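Local coordinates for cellulosomal scaffoldin anchoring protein C (PDB 4UYP), which binds the ScaB dockerin through its cohesin modules, the third of which makes up this chain, attaching the cellulosome to the bacterial cell surface, at residues G30-S35 against A84-S89; R37-P42 against T113-Y118; K44-S49 against Y66-G71. One frame throughout, in Å; residues are numbered along the deposited sequence. Where two conformers were deposited one is given.

Interaction 1 of 3, residues G30-S35 against A84-S89; sequences GIYALS and ARIIDS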
ATOM      1  N   GLY C  30      15.187 -16.408  15.556  1.00 12.40           N
ATOM      2  CA  GLY C  30      15.745 -15.451  14.584  1.00 11.65           C
ATOM      3  C   GLY C  30      14.866 -15.219  13.357  1.00 11.84           C
ATOM      4  O   GLY C  30      14.267 -16.165  12.800  1.00 12.68           O
ATOM      5  N   ILE C  31      14.857 -13.933  12.916  1.00 10.62           N
ATOM      6  CA  ILE C  31      14.270 -13.578  11.637  1.00 10.91           C
ATOM      7  C   ILE C  31      15.402 -13.571  10.617  1.00 10.95           C
ATOM      8  O   ILE C  31      16.412 -12.828  10.804  1.00 10.71           O
ATOM      9  CB  ILE C  31      13.634 -12.156  11.707  1.00 10.61           C
ATOM     10  CG1 ILE C  31      12.546 -12.079  12.805  1.00 10.88           C
ATOM     11  CG2 ILE C  31      13.088 -11.835  10.313  1.00 12.21           C
ATOM     12  CD1 ILE C  31      12.068 -10.586  13.066  1.00 11.17           C
ATOM     13  N   TYR C  32      15.295 -14.455   9.616  1.00 10.47           N
ATOM     14  CA  TYR C  32      16.324 -14.549   8.590  1.00 10.11           C
ATOM     15  C   TYR C  32      16.143 -13.529   7.455  1.00  9.61           C
ATOM     16  O   TYR C  32      17.124 -13.147   6.807  1.00 10.09           O
ATOM     17  CB  TYR C  32      16.194 -16.015   8.056  1.00 10.47           C
ATOM     18  CG  TYR C  32      17.218 -16.436   7.042  1.00 10.04           C
ATOM     19  CD1 TYR C  32      18.593 -16.474   7.409  1.00 10.82           C
ATOM     20  CD2 TYR C  32      16.895 -16.773   5.751  1.00 11.48           C
ATOM     21  CE1 TYR C  32      19.539 -16.931   6.491  1.00 12.37           C
ATOM     22  CE2 TYR C  32      17.839 -17.260   4.811  1.00 10.96           C
ATOM     23  CZ  TYR C  32      19.156 -17.307   5.200  1.00 11.79           C
ATOM     24  OH  TYR C  32      20.123 -17.761   4.334  1.00 13.10           O
ATOM     25  N   ALA C  33      14.864 -13.226   7.119  1.00  9.53           N
ATOM     26  CA  ALA C  33      14.653 -12.304   5.965  1.00  9.89           C
ATOM     27  C   ALA C  33      13.315 -11.640   6.224  1.00  9.86           C
ATOM     28  O   ALA C  33      12.391 -12.215   6.753  1.00 11.02           O
ATOM     29  CB  ALA C  33      14.622 -13.048   4.625  1.00 11.99           C
ATOM     30  N   LEU C  34      13.185 -10.383   5.789  1.00  8.30           N
ATOM     31  CA  LEU C  34      11.899  -9.662   5.913  1.00  8.53           C
ATOM     32  C   LEU C  34      11.918  -8.546   4.916  1.00  8.50           C
ATOM     33  O   LEU C  34      12.955  -8.009   4.487  1.00  8.20           O
ATOM     34  CB  LEU C  34      11.702  -9.114   7.352  1.00  8.26           C
ATOM     35  CG  LEU C  34      12.573  -7.891   7.721  1.00  7.79           C
ATOM     36  CD1 LEU C  34      11.705  -6.613   7.531  1.00  9.22           C
ATOM     37  CD2 LEU C  34      12.997  -8.042   9.204  1.00  9.19           C
ATOM     38  N   SER C  35      10.706  -8.180   4.505  1.00  8.18           N
ATOM     39  CA  SER C  35      10.498  -6.847   3.847  1.00  7.97           C
ATOM     40  C   SER C  35       9.411  -6.117   4.642  1.00  8.72           C
ATOM     41  O   SER C  35       8.545  -6.716   5.234  1.00  9.25           O
ATOM     42  CB  SER C  35      10.088  -7.005   2.383  1.00  9.54           C
ATOM     43  OG  SER C  35       8.824  -7.638   2.293  1.00 10.31           O
ATOM     44  N   ALA C  84      25.345 -15.301  10.718  1.00 18.74           N
ATOM     45  CA  ALA C  84      26.339 -14.562  11.575  1.00 22.24           C
ATOM     46  C   ALA C  84      25.711 -13.293  12.144  1.00 26.36           C
ATOM     47  O   ALA C  84      26.126 -12.779  13.206  1.00 25.39           O
ATOM     48  CB  ALA C  84      27.653 -14.240  10.851  1.00 24.10           C
ATOM     49  N   ARG C  85      24.680 -12.788  11.463  1.00 20.31           N
ATOM     50  CA  ARG C  85      23.889 -11.664  12.008  1.00 17.37           C
ATOM     51  C   ARG C  85      22.488 -12.219  11.836  1.00 16.27           C
ATOM     52  O   ARG C  85      22.227 -12.948  10.862  1.00 15.91           O
ATOM     53  CB  ARG C  85      24.005 -10.351  11.160  1.00 17.02           C
ATOM     54  CG  ARG C  85      25.233  -9.488  11.424  1.00 20.76           C
ATOM     55  CD  ARG C  85      26.357  -9.686  10.525  1.00 17.62           C
ATOM     56  NE  ARG C  85      26.056  -9.636   9.112  1.00 13.26           N
ATOM     57  CZ  ARG C  85      26.891 -10.006   8.149  1.00 13.57           C
ATOM     58  NH1 ARG C  85      28.160 -10.531   8.475  1.00 15.77           N
ATOM     59  NH2 ARG C  85      26.584  -9.870   6.878  1.00 15.83           N
ATOM     60  N   ILE C  86      21.625 -11.905  12.757  1.00 15.49           N
ATOM     61  CA  ILE C  86      20.239 -12.422  12.677  1.00 14.70           C
ATOM     62  C   ILE C  86      19.465 -11.431  13.519  1.00 13.68           C
ATOM     63  O   ILE C  86      20.105 -10.771  14.403  1.00 17.96           O
ATOM     64  CB  ILE C  86      20.119 -13.868  13.241  1.00 16.85           C
ATOM     65  CG1 ILE C  86      18.839 -14.459  12.774  1.00 17.33           C
ATOM     66  CG2 ILE C  86      20.388 -13.805  14.744  1.00 17.82           C
ATOM     67  CD1 ILE C  86      18.908 -14.952  11.397  1.00 15.86           C
ATOM     68  N   ILE C  87      18.148 -11.228  13.290  1.00 10.49           N
ATOM     69  CA  ILE C  87      17.387 -10.365  14.213  1.00 10.04           C
ATOM     70  C   ILE C  87      16.675 -11.315  15.182  1.00 10.92           C
ATOM     71  O   ILE C  87      15.783 -12.083  14.743  1.00 11.71           O
ATOM     72  CB  ILE C  87      16.449  -9.473  13.434  1.00 10.29           C
ATOM     73  CG1 ILE C  87      17.228  -8.412  12.645  1.00 11.42           C
ATOM     74  CG2 ILE C  87      15.487  -8.723  14.423  1.00 11.18           C
ATOM     75  CD1 ILE C  87      16.336  -7.572  11.767  1.00 12.24           C
ATOM     76  N   ASP C  88      17.162 -11.320  16.439  1.00 11.14           N
ATOM     77  CA  ASP C  88      16.601 -12.264  17.397  1.00 11.86           C
ATOM     78  C   ASP C  88      16.399 -11.593  18.738  1.00 11.99           C
ATOM     79  O   ASP C  88      16.349 -12.291  19.817  1.00 14.28           O
ATOM     80  CB  ASP C  88      17.509 -13.494  17.560  1.00 13.99           C
ATOM     81  CG  ASP C  88      18.808 -13.156  18.150  1.00 16.82           C
ATOM     82  OD1 ASP C  88      19.223 -11.998  18.362  1.00 16.51           O
ATOM     83  OD2 ASP C  88      19.645 -14.195  18.322  1.00 19.39           O
ATOM     84  N   SER C  89      16.210 -10.268  18.794  1.00 11.46           N
ATOM     85  CA  SER C  89      15.942  -9.538  20.002  1.00 11.02           C
ATOM     86  C   SER C  89      15.106  -8.294  19.640  1.00 12.67           C
ATOM     87  O   SER C  89      14.968  -7.964  18.404  1.00 12.01           O
ATOM     88  CB  SER C  89      17.241  -9.052  20.637  1.00 12.68           C
ATOM     89  OG  SER C  89      18.063  -8.222  19.797  1.00 14.81           O
TER
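The ring of Y32 meets I86 at its edge: CD1 of I86 lies near the ring plane, 4.3 Å from Y32 CD1. The same tyrosine packs on A79 and R83 of its own chain and on R58 of the ScaB chain, and its hydroxyl bonds D59 of that ScaB chain, so a residue both aromatic and polar suits a place between the cohesin's own loop and its dockerin partner. The motif is a single antiparallel bridge, a hydrogen-bonded pair of I31 and I87, that ties the start of strand 33-39 to the loop before strand 91-100 in the cohesin beta-sandwich. Just past the bridge, Y32 and A33 both face Y122 in a classic beta bulge.

The two bonds of the bridge are unequal. I31 N gives a short, nearly straight one to I87 O (2.8 Å, 169°), whereas the return bond from I87 N to I31 O is weak at 3.4 Å. I87 O also receives a CA-H contact from G30, with the CA 3.4 Å away. G30 has a positive phi (108°) and its CA lies 3.7 Å from I86 CG1; glycine suits the site because it has no CB to run into that atom or the preceding carbonyl. With CG1 of I86 anti to its own backbone N (chi1 -164°), the ethyl arm reaches across to the facing segment, putting CD1 3.3 Å from I31 O and against Y32. The backbone N of I86 is held by the carboxylate of E57.

Branched and long aliphatic chains fill the buried side. I87 packs with L34 on F23 and F77. Its two arms part company: CG2 lies 4.1 Å from I31 CD1, while CD1 meets L34 CD2 at 4.2 Å.

Interaction 2 of 3, residues R37-P42 against T113-Y118; sequences RTNFDP and TTNSAY. With EPE (4-(2-hydroxyethyl)-1-piperazine ethanesulfonic acid), chain U.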
ATOM      1  N   ARG C  37       7.100  -2.487   4.166  1.00  8.37           N
ATOM      2  CA  ARG C  37       6.790  -1.287   3.365  1.00  9.17           C
ATOM      3  C   ARG C  37       5.751  -0.472   4.053  1.00  8.73           C
ATOM      4  O   ARG C  37       4.777  -1.016   4.587  1.00  9.27           O
ATOM      5  CB  ARG C  37       6.230  -1.778   2.042  1.00  9.21           C
ATOM      6  CG  ARG C  37       5.895  -0.539   1.190  1.00 12.26           C
ATOM      7  CD  ARG C  37       5.410  -0.848  -0.227  1.00 10.47           C
ATOM      8  NE  ARG C  37       6.446  -1.521  -0.953  1.00 10.41           N
ATOM      9  CZ  ARG C  37       6.360  -1.657  -2.253  1.00 11.14           C
ATOM     10  NH1 ARG C  37       5.341  -1.204  -3.000  1.00 11.28           N
ATOM     11  NH2 ARG C  37       7.325  -2.279  -2.931  1.00 10.68           N
ATOM     12  N   THR C  38       6.001   0.833   4.091  1.00  9.74           N
ATOM     13  CA  THR C  38       5.043   1.845   4.650  0.50  9.75           C
ATOM     14  C   THR C  38       4.550   2.686   3.512  1.00  9.72           C
ATOM     15  O   THR C  38       5.321   3.128   2.653  1.00 10.96           O
ATOM     16  CB  THR C  38       5.728   2.873   5.624  0.50 10.02           C
ATOM     17  OG1 THR C  38       6.760   3.579   4.971  0.50 10.41           O
ATOM     18  CG2 THR C  38       6.317   2.098   6.866  0.50 10.16           C
ATOM     19  N   ASN C  39       3.236   3.014   3.501  1.00  9.45           N
ATOM     20  CA  ASN C  39       2.748   4.089   2.633  1.00  9.23           C
ATOM     21  C   ASN C  39       2.436   5.373   3.421  1.00  8.85           C
ATOM     22  O   ASN C  39       2.235   5.341   4.615  1.00  9.98           O
ATOM     23  CB  ASN C  39       1.432   3.597   1.933  1.00 10.40           C
ATOM     24  CG  ASN C  39       1.746   2.460   0.909  1.00  9.46           C
ATOM     25  OD1 ASN C  39       1.513   1.268   1.264  1.00 10.50           O
ATOM     26  ND2 ASN C  39       2.273   2.788  -0.224  1.00  9.29           N
ATOM     27  N   PHE C  40       2.373   6.367   2.582  1.00  8.54           N
ATOM     28  CA  PHE C  40       2.054   7.729   3.091  1.00  8.39           C
ATOM     29  C   PHE C  40       1.542   8.550   1.920  1.00  9.88           C
ATOM     30  O   PHE C  40       1.775   8.257   0.746  1.00  9.87           O
ATOM     31  CB  PHE C  40       3.325   8.418   3.669  1.00  8.89           C
ATOM     32  CG  PHE C  40       4.508   8.469   2.687  1.00  8.10           C
ATOM     33  CD1 PHE C  40       5.435   7.339   2.644  1.00  8.36           C
ATOM     34  CD2 PHE C  40       4.755   9.586   1.789  1.00  8.88           C
ATOM     35  CE1 PHE C  40       6.541   7.393   1.768  1.00  8.98           C
ATOM     36  CE2 PHE C  40       5.855   9.605   0.938  1.00 10.58           C
ATOM     37  CZ  PHE C  40       6.754   8.487   0.919  1.00 10.38           C
ATOM     38  N   ASP C  41       0.780   9.618   2.260  1.00 10.31           N
ATOM     39  CA  ASP C  41       0.354  10.567   1.264  1.00 10.89           C
ATOM     40  C   ASP C  41       1.394  11.491   0.799  1.00 11.72           C
ATOM     41  O   ASP C  41       1.918  12.245   1.640  1.00  9.65           O
ATOM     42  CB  ASP C  41      -0.909  11.363   1.808  1.00 11.55           C
ATOM     43  CG  ASP C  41      -1.391  12.379   0.790  1.00 13.08           C
ATOM     44  OD1 ASP C  41      -0.677  12.917  -0.050  1.00 15.57           O
ATOM     45  OD2 ASP C  41      -2.535  12.881   1.136  1.00 18.47           O
ATOM     46  N   PRO C  42       1.978  11.383  -0.434  1.00 12.07           N
ATOM     47  CA  PRO C  42       3.167  12.073  -0.788  1.00 12.13           C
ATOM     48  C   PRO C  42       3.076  13.586  -0.961  1.00 11.05           C
ATOM     49  O   PRO C  42       4.095  14.235  -1.130  1.00 14.21           O
ATOM     50  CB  PRO C  42       3.615  11.335  -2.107  1.00 14.58           C
ATOM     51  CG  PRO C  42       2.297  10.970  -2.652  1.00 13.85           C
ATOM     52  CD  PRO C  42       1.439  10.557  -1.570  1.00 13.86           C
ATOM     53  N   THR C 113       1.299   3.923   7.167  1.00 11.41           N
ATOM     54  CA  THR C 113       0.611   2.616   7.180  1.00 11.34           C
ATOM     55  C   THR C 113       1.453   1.423   6.743  1.00 11.76           C
ATOM     56  O   THR C 113       2.122   1.553   5.777  1.00 12.59           O
ATOM     57  CB  THR C 113      -0.666   2.674   6.203  1.00 11.29           C
ATOM     58  OG1 THR C 113      -0.356   3.048   4.899  1.00 14.94           O
ATOM     59  CG2 THR C 113      -1.693   3.792   6.744  1.00 14.99           C
ATOM     60  N   THR C 114       1.388   0.333   7.460  1.00 11.40           N
ATOM     61  CA  THR C 114       2.079  -0.944   6.998  1.00 11.37           C
ATOM     62  C   THR C 114       1.344  -1.542   5.801  1.00 13.33           C
ATOM     63  O   THR C 114       0.100  -1.726   5.918  1.00 14.62           O
ATOM     64  CB  THR C 114       2.105  -1.898   8.122  1.00 10.67           C
ATOM     65  OG1 THR C 114       2.731  -1.346   9.303  1.00 14.08           O
ATOM     66  CG2 THR C 114       2.969  -3.150   7.684  1.00 12.33           C
ATOM     67  N   ASN C 115       2.032  -1.887   4.757  1.00 10.32           N
ATOM     68  CA  ASN C 115       1.433  -2.459   3.518  1.00 11.39           C
ATOM     69  C   ASN C 115       1.569  -3.998   3.615  1.00 11.89           C
ATOM     70  O   ASN C 115       2.665  -4.505   3.392  1.00 12.64           O
ATOM     71  CB  ASN C 115       2.048  -1.835   2.305  1.00 11.35           C
ATOM     72  CG  ASN C 115       1.332  -2.217   0.997  1.00 11.42           C
ATOM     73  OD1 ASN C 115       0.886  -3.425   0.957  1.00 12.63           O
ATOM     74  ND2 ASN C 115       1.326  -1.400   0.026  1.00 11.72           N
ATOM     75  N   SER C 116       0.456  -4.718   3.849  1.00 11.00           N
ATOM     76  CA  SER C 116       0.545  -6.188   4.052  1.00 11.54           C
ATOM     77  C   SER C 116       0.861  -6.862   2.732  1.00 12.33           C
ATOM     78  O   SER C 116       1.311  -8.018   2.834  1.00 12.41           O
ATOM     79  CB  SER C 116      -0.710  -6.722   4.767  1.00 15.11           C
ATOM     80  OG  SER C 116      -1.709  -6.396   3.878  1.00 15.73           O
ATOM     81  N   ALA C 117       0.673  -6.281   1.570  1.00 11.02           N
ATOM     82  CA  ALA C 117       1.020  -6.926   0.319  1.00  9.96           C
ATOM     83  C   ALA C 117       2.528  -7.001   0.053  1.00 12.44           C
ATOM     84  O   ALA C 117       3.015  -7.734  -0.815  1.00 12.35           O
ATOM     85  CB  ALA C 117       0.267  -6.309  -0.845  1.00 12.09           C
ATOM     86  N   TYR C 118       3.277  -6.159   0.760  1.00  9.87           N
ATOM     87  CA  TYR C 118       4.690  -5.975   0.477  1.00 10.33           C
ATOM     88  C   TYR C 118       5.539  -6.205   1.760  1.00  9.04           C
ATOM     89  O   TYR C 118       6.776  -5.971   1.711  1.00 11.27           O
ATOM     90  CB  TYR C 118       5.000  -4.539  -0.097  1.00 11.67           C
ATOM     91  CG  TYR C 118       4.458  -4.407  -1.472  1.00 10.69           C
ATOM     92  CD1 TYR C 118       3.117  -3.901  -1.585  1.00 11.19           C
ATOM     93  CD2 TYR C 118       5.231  -4.666  -2.601  1.00 11.70           C
ATOM     94  CE1 TYR C 118       2.596  -3.738  -2.884  1.00 11.98           C
ATOM     95  CE2 TYR C 118       4.696  -4.535  -3.914  1.00 13.24           C
ATOM     96  CZ  TYR C 118       3.369  -3.994  -3.962  1.00 12.36           C
ATOM     97  OH  TYR C 118       2.795  -3.888  -5.232  1.00 16.77           O
TER
HETATM   98  N1  EPE U1152       1.811   0.030  -7.007  0.50 15.44           N
HETATM   99  C2  EPE U1152       2.870  -0.771  -7.564  0.50 17.61           C
HETATM  100  C3  EPE U1152       2.298  -1.362  -8.903  0.50 23.22           C
HETATM  101  N4  EPE U1152       2.071  -0.196  -9.792  0.50 24.63           N
HETATM  102  C5  EPE U1152       1.440   0.991  -9.272  0.50 21.41           C
HETATM  103  C6  EPE U1152       0.863   0.632  -7.928  0.50 17.18           C
HETATM  104  C7  EPE U1152       2.502  -0.234 -11.217  0.50 27.56           C
HETATM  105  C8  EPE U1152       3.725   0.684 -11.280  0.50 29.85           C
HETATM  106  O8  EPE U1152       3.242   1.990 -11.677  0.50 27.11           O
HETATM  107  C9  EPE U1152       1.360   0.074  -5.617  0.50  9.86           C
HETATM  108  C10 EPE U1152       2.467   0.049  -4.520  0.50  6.93           C
HETATM  109  S   EPE U1152       1.827   0.347  -2.975  0.50  5.44           S
HETATM  110  O1S EPE U1152       2.994   0.378  -2.113  0.50  5.48           O
HETATM  111  O2S EPE U1152       0.948  -0.783  -2.620  0.50  6.50           O
HETATM  112  O3S EPE U1152       1.136   1.638  -2.966  0.50  6.81           O
HETATM  113  O   HOH W   1       8.535  -3.964   0.385  1.00 11.87           O
HETATM  114  O   HOH W   2       0.019   0.726   3.443  1.00 11.68           O
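R37 runs alongside Y118. Its CB lies 3.7 Å from Y118 CB; the chain is extended to CD, which lies 3.3 Å from O1S of the bound buffer EPE, and a bend at chi3 (-62°) lays the guanidinium flat on the ring, the planes 11° apart. NE sits 3.5 Å from Y118 CG, and CZ 3.6 Å from the ring centroid, a cation-pi stack. At the tip NH1 bonds EPE O1S at 3.0 Å, while NH2 reaches V25 O of the ScaB chain. Arginine offers a flat cation to the ring, one N-H group to the dockerin and another to the sulfonate.

EPE probably comes from the crystallisation liquor and is also bonded by N115 ND2 of the second subunit. Two asparagines suit its sulfonate because each offers ND2 protons, while N39 OD1 can still accept from N115 ND2 (2.9 Å, on a lone pair). N115 ND2 donates to EPE O2S (2.7 Å), N39 ND2 to EPE O1S. N115 OD1 takes A117 N in an Asx turn.

The backbones form an antiparallel ladder, T38 with T114 the non-hydrogen-bonded pair and N39 with T113 the hydrogen-bonded one; strand 33-39 runs between strands 109-122 and 72-78.

Interaction 3 of 3, residues K44-S49 against Y66-G71; sequences KVTVAS and YNNENG. With SO4 (sulfate ion), chain Q; SO4 (sulfate ion), chain S.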
ATOM      1  N   LYS C  44       1.657  15.182   1.491  1.00 11.74           N
ATOM      2  CA  LYS C  44       1.699  15.618   2.887  1.00 11.23           C
ATOM      3  C   LYS C  44       3.082  15.489   3.476  1.00 10.32           C
ATOM      4  O   LYS C  44       3.551  16.360   4.193  1.00 10.14           O
ATOM      5  CB  LYS C  44       0.723  14.770   3.779  1.00 11.38           C
ATOM      6  CG  LYS C  44      -0.777  14.868   3.273  1.00 13.16           C
ATOM      7  CD  LYS C  44      -1.294  16.293   3.233  1.00 13.04           C
ATOM      8  CE  LYS C  44      -2.827  16.319   2.980  1.00 18.37           C
ATOM      9  NZ  LYS C  44      -3.108  15.683   1.703  1.00 21.91           N
ATOM     10  N   VAL C  45       3.717  14.347   3.262  1.00 10.14           N
ATOM     11  CA  VAL C  45       5.073  14.103   3.744  1.00 10.35           C
ATOM     12  C   VAL C  45       5.831  13.445   2.604  1.00 10.36           C
ATOM     13  O   VAL C  45       5.277  12.788   1.719  1.00 10.96           O
ATOM     14  CB  VAL C  45       5.121  13.173   4.970  1.00 10.14           C
ATOM     15  CG1 VAL C  45       4.418  13.880   6.161  1.00 12.26           C
ATOM     16  CG2 VAL C  45       4.516  11.802   4.715  1.00 11.47           C
ATOM     17  N   THR C  46       7.137  13.550   2.710  1.00  9.12           N
ATOM     18  CA  THR C  46       8.039  12.862   1.782  1.00  9.87           C
ATOM     19  C   THR C  46       9.212  12.320   2.634  1.00  9.52           C
ATOM     20  O   THR C  46       9.545  12.831   3.731  1.00  9.81           O
ATOM     21  CB  THR C  46       8.618  13.735   0.676  1.00 10.87           C
ATOM     22  OG1 THR C  46       9.155  14.968   1.231  1.00 13.04           O
ATOM     23  CG2 THR C  46       7.562  13.940  -0.356  1.00 11.72           C
ATOM     24  N   VAL C  47       9.878  11.280   2.156  1.00  9.32           N
ATOM     25  CA  VAL C  47      11.013  10.725   2.914  1.00  8.19           C
ATOM     26  C   VAL C  47      12.299  11.512   2.646  1.00  8.56           C
ATOM     27  O   VAL C  47      12.711  11.684   1.481  1.00 10.14           O
ATOM     28  CB  VAL C  47      11.258   9.253   2.539  1.00  8.85           C
ATOM     29  CG1 VAL C  47      12.477   8.663   3.282  1.00 10.43           C
ATOM     30  CG2 VAL C  47      10.024   8.403   2.859  1.00  8.29           C
ATOM     31  N   ALA C  48      12.899  12.047   3.690  1.00  8.61           N
ATOM     32  CA  ALA C  48      14.206  12.700   3.617  1.00  8.99           C
ATOM     33  C   ALA C  48      15.316  11.669   3.672  1.00  9.53           C
ATOM     34  O   ALA C  48      16.356  11.784   2.958  1.00 11.54           O
ATOM     35  CB  ALA C  48      14.373  13.736   4.753  1.00 10.10           C
ATOM     36  N   SER C  49      15.162  10.649   4.530  1.00  9.09           N
ATOM     37  CA  SER C  49      16.209   9.610   4.677  1.00  9.12           C
ATOM     38  C   SER C  49      15.624   8.491   5.522  1.00  8.12           C
ATOM     39  O   SER C  49      14.589   8.665   6.235  1.00  8.70           O
ATOM     40  CB  SER C  49      17.467  10.086   5.386  1.00 10.14           C
ATOM     41  OG  SER C  49      17.161  10.681   6.653  1.00 11.96           O
ATOM     42  N   TYR C  66      12.843   4.326  -1.421  1.00 12.60           N
ATOM     43  CA  TYR C  66      11.586   5.029  -1.252  1.00 11.86           C
ATOM     44  C   TYR C  66      11.254   5.733  -2.568  1.00 11.95           C
ATOM     45  O   TYR C  66      12.135   6.060  -3.333  1.00 12.86           O
ATOM     46  CB  TYR C  66      11.662   6.026  -0.077  1.00 12.37           C
ATOM     47  CG  TYR C  66      12.820   6.934  -0.068  1.00 13.11           C
ATOM     48  CD1 TYR C  66      12.755   8.124  -0.744  1.00 13.51           C
ATOM     49  CD2 TYR C  66      14.028   6.659   0.681  1.00 15.76           C
ATOM     50  CE1 TYR C  66      13.802   9.028  -0.759  1.00 16.04           C
ATOM     51  CE2 TYR C  66      15.081   7.631   0.678  1.00 15.31           C
ATOM     52  CZ  TYR C  66      15.009   8.762  -0.047  1.00 18.71           C
ATOM     53  OH  TYR C  66      16.055   9.686  -0.124  1.00 22.78           O
ATOM     54  N   ASN C  67       9.962   5.944  -2.731  1.00 12.61           N
ATOM     55  CA  ASN C  67       9.491   6.643  -3.930  1.00 12.88           C
ATOM     56  C   ASN C  67       8.543   7.744  -3.409  1.00 10.97           C
ATOM     57  O   ASN C  67       7.436   7.480  -2.950  1.00 11.50           O
ATOM     58  CB  ASN C  67       8.759   5.611  -4.824  1.00 14.11           C
ATOM     59  CG  ASN C  67       8.196   6.218  -6.059  1.00 17.33           C
ATOM     60  OD1 ASN C  67       7.848   7.412  -6.065  1.00 15.55           O
ATOM     61  ND2 ASN C  67       8.091   5.414  -7.173  1.00 23.16           N
ATOM     62  N   ASN C  68       9.009   8.975  -3.520  1.00 11.11           N
ATOM     63  CA  ASN C  68       8.295  10.142  -2.975  1.00 11.39           C
ATOM     64  C   ASN C  68       7.244  10.666  -3.962  1.00 14.80           C
ATOM     65  O   ASN C  68       6.499  11.599  -3.586  1.00 16.08           O
ATOM     66  CB  ASN C  68       9.244  11.207  -2.652  1.00 10.47           C
ATOM     67  CG  ASN C  68       9.987  10.981  -1.302  1.00 10.20           C
ATOM     68  OD1 ASN C  68       9.329  10.414  -0.379  1.00 10.33           O
ATOM     69  ND2 ASN C  68      11.206  11.430  -1.148  1.00 10.51           N
ATOM     70  N   GLU C  69       7.148  10.124  -5.136  1.00 13.27           N
ATOM     71  CA  GLU C  69       6.039  10.459  -5.968  0.50 13.96           C
ATOM     72  C   GLU C  69       4.883   9.556  -5.747  1.00 15.14           C
ATOM     73  O   GLU C  69       3.704  10.009  -5.725  1.00 17.17           O
ATOM     74  CB  GLU C  69       6.490  10.428  -7.453  0.50 15.32           C
ATOM     75  CG  GLU C  69       7.469  11.513  -7.901  0.50 16.69           C
ATOM     76  CD  GLU C  69       8.780  11.502  -7.117  0.50 21.51           C
ATOM     77  OE1 GLU C  69       9.458  10.401  -7.037  0.50 22.05           O
ATOM     78  OE2 GLU C  69       9.093  12.553  -6.493  0.50 23.30           O
ATOM     79  N   ASN C  70       5.155   8.271  -5.464  1.00 14.53           N
ATOM     80  CA  ASN C  70       4.121   7.301  -5.285  1.00 16.01           C
ATOM     81  C   ASN C  70       3.746   7.027  -3.825  1.00 15.98           C
ATOM     82  O   ASN C  70       2.745   6.427  -3.514  1.00 18.58           O
ATOM     83  CB  ASN C  70       4.529   6.039  -5.999  1.00 18.20           C
ATOM     84  CG  ASN C  70       4.491   6.250  -7.537  1.00 30.83           C
ATOM     85  OD1 ASN C  70       3.921   7.215  -8.006  1.00 30.69           O
ATOM     86  ND2 ASN C  70       5.131   5.382  -8.269  1.00 36.05           N
ATOM     87  N   GLY C  71       4.518   7.512  -2.916  1.00 11.12           N
ATOM     88  CA  GLY C  71       4.066   7.381  -1.499  1.00 10.94           C
ATOM     89  C   GLY C  71       4.370   6.045  -0.795  1.00  9.60           C
ATOM     90  O   GLY C  71       3.570   5.498  -0.073  1.00  9.80           O
TER
HETATM   91  S   SO4 Q1148      13.812  11.993  -3.790  1.00 42.66           S
HETATM   92  O1  SO4 Q1148      14.821  12.354  -2.694  1.00 36.22           O
HETATM   93  O2  SO4 Q1148      12.412  12.489  -3.622  1.00 33.38           O
HETATM   94  O3  SO4 Q1148      14.024  10.515  -3.939  1.00 54.21           O
HETATM   95  O4  SO4 Q1148      14.256  12.629  -5.093  1.00 46.00           O
HETATM   96  S   SO4 S1150      -2.284  18.942  -0.649  1.00 38.22           S
HETATM   97  O1  SO4 S1150      -3.055  19.381   0.609  1.00 39.72           O
HETATM   98  O2  SO4 S1150      -3.258  19.220  -1.795  1.00 51.55           O
HETATM   99  O3  SO4 S1150      -1.798  17.490  -0.662  1.00 31.51           O
HETATM  100  O4  SO4 S1150      -1.008  19.736  -0.732  1.00 41.46           O
HETATM  101  O   HOH W   3      14.833  12.436  -0.146  1.00 26.84           O
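An asparagine side chain, not a backbone, pairs with V47: the amide of N68 bonds both backbone polar atoms of that residue, much as a neighbouring strand would. In the cohesin beta-sandwich this joins strand 45-52 to the turn after strand 62-67, the outermost strands of the sheet within the chain. V47 N donates to N68 OD1 at 2.7 Å, tilted 31° from the carbonyl plane, while N68 ND2 returns a bond to a lone pair of V47 O at 3.0 Å. The other N-H of N68 ND2 goes to O2 of a sulfate (2.9 Å), probably from the crystallisation liquor, so both amide protons are used. T46 crosses the amide at about a right angle, its CB 3.6 Å from N68 OD1.

N67 uses its amide as an acceptor: OD1 takes E69 N, an Asx turn, and also N70 N, three residues on, from above its carbonyl plane; this shapes the bend that presents N68. G71, with positive phi, suits its end.

V47 CG1, anti to the backbone N (chi1 178°), makes a CH-pi contact over one face of Y66, 3.7 Å from the ring centroid. One water links V47 O, Y66 OH and sulfate O1, lying 2.8 Å from V47 O.

How the interactions relate
Interactions 1 and 2 share strand 33-39, one near its start and the other at its end; their centres are 21 Å apart, yet S35 OG probably bonds Y118 O at 2.7 Å. Both touch the ScaB chain, through Y32 and R37, so this strand contributes twice to the dockerin interface. Interactions 2 and 3 lie closer, centres 11 Å apart, and meet where G71 O is 3.0 Å from both N39 ND2 and F40 N. Interactions 1 and 3 do not touch and lie on opposite sides of the chain's centre. I6 and D136, residues that bind calcium in a structure of this protein, though no ion is bound to this chain, come nearest at interaction 2, about 3 Å from the T114 side chain.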